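Local coordinates for protein peptidase, C14 family (Geobacter sulfurreducens PCA, PDB 3BIJ) that is uncharacterised but belongs to the caspase-like C14 peptidases and so probably acts as a cysteine endopeptidase, at residues R127-S132 and S201-S206; G4-L9 and I76-Y81. All coordinates share one frame; numbering follows the deposited sequence.

How the contacts relate
Contacts 1 and 2 are neighbouring parallel strand pairs of one mixed sheet, their centres about 9 Å apart. Along the chain they come in series: 4-9 pairs with 76-81 before 127-132 opens the pairing with 201-206. Across the sheet the order is 4-9, 76-81, 127-132, 201-206, and the two inner strands join the contacts directly, with probable hydrogen bonds from F131 N to L79 O and from Y81 N to F131 O, both 2.7 Å. Strand 46-51 continues the sheet beyond 4-9, and strand 258-263 runs antiparallel beyond 201-206. All four segments belong to the caspase-like domain, and this arrangement is consistent with its central sheet.

Contact 1: R127-S132 and S201-S206; sequences RVLVFS and SILLIS
V128 and S201 begin the pairing: V128 N donates to S201 O at 2.9 Å, the first of five backbone bonds between parallel strands 127-132 and 201-206, whose short axes differ in direction by 14°. V128 O then accepts from L203 N, V130 N gives to L203 O in a nearly straight bond (178° at the hydrogen), V130 O accepts from I205 N at 2.8 Å, and S132 N closes the series on I205 O. V128 and V130 thus spend both N-H and C=O on 201-206, whereas the backbones of R127, L129 and F131 bond to D75 and strand 76-89 on the other edge. I205 O also receives the CA-H of F131, CA to O 3.3 Å.

Four pairs of apolar side chains lie side by side. I202 CD1 comes within 3.6 Å of V128 CB and also touches both its methyls, while V130 CB meets L204 CG at 4.0 Å. On the other face, L129 CD1 rests near L203 CG. With CG anti to its carbonyl carbon (chi1 -73°), the F131 ring brings CE2 to 4.0 Å from I205 CD1; F223 and L227 of helix 222-231 and the F275 ring cover it. An alanine in place of F131 is likely to leave I205 CD1 without its ring partner and open a gap beneath that helix.

R127 NH2 hydrogen-bonds Q272 OE1 and, weakly, NH1 bonds G74 O; S201 OG bonds T264 O, and S206 OG bonds C208 O. Backbone bonds therefore set the register, apolar contacts occupy the middle of both faces, and these polar ends find partners outside the pair.

Contact 2: G4-L9 and I76-Y81; sequences GIALAL and IFMLSY
F77 and L79 extend CG anti to their backbone nitrogens (chi1 175° in F77), which brings the ends of both nearer strand 4-9. F77 CD1 comes to 3.2 Å from I5 O, the ring oblique to that oxygen, and also lies near I5 CG2. L79 CD1 touches both L7 and L9, 4.0 Å from L7 CB and from L9 CD1. L9 and Y81 meet differently: L9 CB sits at the edge of the tyrosine ring, near its plane, 3.9 Å from CD2.

On the face of A6, A8, M78 and S80, strand 4-9 offers only small residues. A6 CB packs on CB of M78, a selenomethionine, at 3.9 Å, and S80 OG lies against A8 CA and CB. A water ties the two strands at this end, donating to L9 O at 2.7 Å and hydrogen-bonding S80 OG at 2.6 Å.

Five backbone bonds hold the strands parallel, their short axes 8° apart: I5 N to I76 O, M78 N to I5 O, L7 N to M78 O, S80 N to L7 O and L9 N to S80 O. The last departs most from ideal acceptor geometry, its donor standing 36° above the carbonyl plane.

I5, L7 and F77 meet helix 57-70, and the F77 ring also stacks on F122, while A6, A8 and S80 meet helix 29-42. A sheet with helices on both faces is consistent with the three-layer alpha/beta/alpha sandwich of caspase-like domains. Alanines of 4-9 set against M78 and S80 imply a largely apolar interior, with a water hydrogen-bonded to the buried S80 hydroxyl.

Contact 1: R127-S132 and S201-S206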
# COMPACT_ATOMS: atom_id res chain seq x y z
N ARG A 127 36.01 16.69 -26.60
CA ARG A 127 35.20 16.26 -25.46
C ARG A 127 33.79 16.00 -25.97
O ARG A 127 33.23 16.82 -26.70
CB ARG A 127 35.16 17.34 -24.38
CG ARG A 127 36.51 17.65 -23.76
CD ARG A 127 36.95 19.07 -24.06
NE ARG A 127 36.15 20.04 -23.32
CZ ARG A 127 35.81 21.24 -23.78
NH1 ARG A 127 36.21 21.63 -24.99
NH2 ARG A 127 35.07 22.04 -23.04
N VAL A 128 33.23 14.85 -25.59
CA VAL A 128 31.87 14.48 -26.00
C VAL A 128 31.01 14.33 -24.75
O VAL A 128 31.20 13.42 -23.96
CB VAL A 128 31.87 13.13 -26.78
CG1 VAL A 128 30.46 12.77 -27.18
CG2 VAL A 128 32.74 13.25 -28.02
N LEU A 129 30.06 15.25 -24.58
CA LEU A 129 29.17 15.24 -23.43
C LEU A 129 27.79 14.75 -23.85
O LEU A 129 27.15 15.39 -24.68
CB LEU A 129 29.06 16.64 -22.84
CG LEU A 129 28.17 16.81 -21.62
CD1 LEU A 129 28.74 16.05 -20.45
CD2 LEU A 129 28.06 18.30 -21.31
N VAL A 130 27.33 13.64 -23.29
CA VAL A 130 26.02 13.07 -23.65
C VAL A 130 25.03 12.98 -22.48
O VAL A 130 25.34 12.41 -21.44
CB VAL A 130 26.17 11.64 -24.24
CG1 VAL A 130 24.82 11.12 -24.67
CG2 VAL A 130 27.14 11.62 -25.41
N PHE A 131 23.83 13.53 -22.66
CA PHE A 131 22.78 13.45 -21.65
C PHE A 131 21.67 12.60 -22.25
O PHE A 131 21.13 12.93 -23.31
CB PHE A 131 22.21 14.82 -21.29
CG PHE A 131 23.13 15.66 -20.46
CD1 PHE A 131 24.02 16.55 -21.06
CD2 PHE A 131 23.14 15.54 -19.07
CE1 PHE A 131 24.91 17.30 -20.29
CE2 PHE A 131 24.03 16.28 -18.30
CZ PHE A 131 24.92 17.16 -18.91
N SER A 132 21.33 11.51 -21.58
CA SER A 132 20.26 10.65 -22.07
C SER A 132 19.21 10.47 -20.98
O SER A 132 19.38 9.64 -20.10
CB SER A 132 20.83 9.29 -22.48
OG SER A 132 19.82 8.41 -22.95
N SER A 201 37.01 11.81 -25.79
CA SER A 201 36.70 11.59 -24.37
C SER A 201 35.19 11.63 -24.16
O SER A 201 34.58 12.69 -24.22
CB SER A 201 37.33 12.68 -23.49
OG SER A 201 38.73 12.70 -23.60
N ILE A 202 34.60 10.47 -23.88
CA ILE A 202 33.16 10.40 -23.68
C ILE A 202 32.76 10.49 -22.19
O ILE A 202 33.36 9.86 -21.32
CB ILE A 202 32.58 9.07 -24.23
CG1 ILE A 202 33.20 8.73 -25.60
CG2 ILE A 202 31.06 9.21 -24.39
CD1 ILE A 202 32.81 9.67 -26.73
N LEU A 203 31.75 11.31 -21.92
CA LEU A 203 31.21 11.48 -20.58
C LEU A 203 29.72 11.35 -20.81
O LEU A 203 29.06 12.29 -21.27
CB LEU A 203 31.56 12.85 -19.98
CG LEU A 203 30.82 13.25 -18.70
CD1 LEU A 203 30.82 12.12 -17.74
CD2 LEU A 203 31.45 14.48 -18.07
N LEU A 204 29.20 10.17 -20.51
CA LEU A 204 27.80 9.85 -20.69
C LEU A 204 27.06 9.90 -19.36
O LEU A 204 27.37 9.14 -18.45
CB LEU A 204 27.72 8.45 -21.29
CG LEU A 204 26.72 8.16 -22.41
CD1 LEU A 204 27.20 6.93 -23.16
CD2 LEU A 204 25.31 7.99 -21.85
N ILE A 205 26.09 10.80 -19.26
CA ILE A 205 25.28 10.95 -18.05
C ILE A 205 23.85 10.60 -18.43
O ILE A 205 23.19 11.36 -19.15
CB ILE A 205 25.31 12.39 -17.51
CG1 ILE A 205 26.71 12.74 -16.99
CG2 ILE A 205 24.30 12.56 -16.40
CD1 ILE A 205 26.91 14.19 -16.56
N SER A 206 23.37 9.45 -17.97
CA SER A 206 22.02 9.00 -18.28
C SER A 206 21.06 9.25 -17.11
O SER A 206 21.48 9.45 -15.97
CB SER A 206 22.02 7.52 -18.62
OG SER A 206 22.55 6.76 -17.54

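Contact 2: G4-L9 and I76-Y81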
# COMPACT_ATOMS: atom_id res chain seq x y z
N GLY A 4 32.06 24.80 -29.78
CA GLY A 4 31.13 23.76 -29.34
C GLY A 4 29.87 23.59 -30.16
O GLY A 4 29.27 24.57 -30.59
N ILE A 5 29.49 22.34 -30.38
CA ILE A 5 28.29 22.01 -31.14
C ILE A 5 27.40 21.12 -30.28
O ILE A 5 27.85 20.11 -29.75
CB ILE A 5 28.61 21.25 -32.45
CG1 ILE A 5 29.37 22.15 -33.41
CG2 ILE A 5 27.31 20.73 -33.07
CD1 ILE A 5 29.83 21.46 -34.66
N ALA A 6 26.14 21.50 -30.16
CA ALA A 6 25.19 20.75 -29.37
C ALA A 6 24.03 20.26 -30.24
O ALA A 6 23.61 20.94 -31.18
CB ALA A 6 24.68 21.62 -28.23
N LEU A 7 23.52 19.08 -29.89
CA LEU A 7 22.39 18.46 -30.58
C LEU A 7 21.36 18.05 -29.52
O LEU A 7 21.57 17.08 -28.79
CB LEU A 7 22.83 17.21 -31.34
CG LEU A 7 22.15 16.89 -32.67
CD1 LEU A 7 22.36 15.40 -32.99
CD2 LEU A 7 20.68 17.21 -32.63
N ALA A 8 20.25 18.78 -29.43
CA ALA A 8 19.21 18.49 -28.46
C ALA A 8 18.11 17.72 -29.17
O ALA A 8 17.52 18.22 -30.13
CB ALA A 8 18.66 19.79 -27.86
N LEU A 9 17.85 16.50 -28.71
CA LEU A 9 16.83 15.66 -29.30
C LEU A 9 15.70 15.46 -28.31
O LEU A 9 15.94 15.18 -27.14
CB LEU A 9 17.41 14.30 -29.66
CG LEU A 9 18.62 14.27 -30.60
CD1 LEU A 9 19.09 12.82 -30.77
CD2 LEU A 9 18.25 14.87 -31.94
N ILE A 76 34.31 20.64 -28.29
CA ILE A 76 33.42 19.80 -27.52
C ILE A 76 32.03 19.63 -28.15
O ILE A 76 31.39 20.60 -28.56
CB ILE A 76 33.24 20.37 -26.11
CG1 ILE A 76 32.21 19.54 -25.33
CG2 ILE A 76 32.80 21.84 -26.18
CD1 ILE A 76 32.01 19.97 -23.89
N PHE A 77 31.59 18.39 -28.23
CA PHE A 77 30.29 18.06 -28.79
C PHE A 77 29.34 17.68 -27.66
O PHE A 77 29.69 16.90 -26.78
CB PHE A 77 30.42 16.89 -29.76
CG PHE A 77 29.12 16.41 -30.30
CD1 PHE A 77 28.32 17.26 -31.05
CD2 PHE A 77 28.68 15.11 -30.08
CE1 PHE A 77 27.10 16.81 -31.58
CE2 PHE A 77 27.47 14.66 -30.59
CZ PHE A 77 26.68 15.51 -31.34
N MSE A 78 28.13 18.24 -27.69
CA MSE A 78 27.15 17.93 -26.68
C MSE A 78 25.92 17.28 -27.30
O MSE A 78 25.31 17.84 -28.22
CB MSE A 78 26.71 19.19 -25.94
CG MSE A 78 25.86 18.88 -24.74
SE MSE A 78 25.03 20.42 -23.98
CE MSE A 78 23.22 19.76 -23.89
N LEU A 79 25.54 16.12 -26.78
CA LEU A 79 24.37 15.40 -27.27
C LEU A 79 23.41 15.12 -26.13
O LEU A 79 23.77 14.43 -25.18
CB LEU A 79 24.78 14.07 -27.92
CG LEU A 79 23.66 13.10 -28.34
CD1 LEU A 79 22.66 13.80 -29.25
CD2 LEU A 79 24.30 11.91 -29.06
N SER A 80 22.21 15.65 -26.22
CA SER A 80 21.22 15.41 -25.18
C SER A 80 20.06 14.70 -25.87
O SER A 80 19.77 14.98 -27.03
CB SER A 80 20.74 16.71 -24.53
OG SER A 80 20.03 17.50 -25.46
N TYR A 81 19.40 13.79 -25.15
CA TYR A 81 18.30 13.04 -25.72
C TYR A 81 17.20 12.70 -24.73
O TYR A 81 17.47 12.19 -23.64
CB TYR A 81 18.81 11.74 -26.35
CG TYR A 81 17.72 10.74 -26.74
CD1 TYR A 81 17.31 9.73 -25.87
CD2 TYR A 81 17.09 10.82 -27.98
CE1 TYR A 81 16.29 8.83 -26.23
CE2 TYR A 81 16.08 9.94 -28.35
CZ TYR A 81 15.68 8.95 -27.47
OH TYR A 81 14.66 8.09 -27.83
O HOH W 1 17.53 16.69 -25.49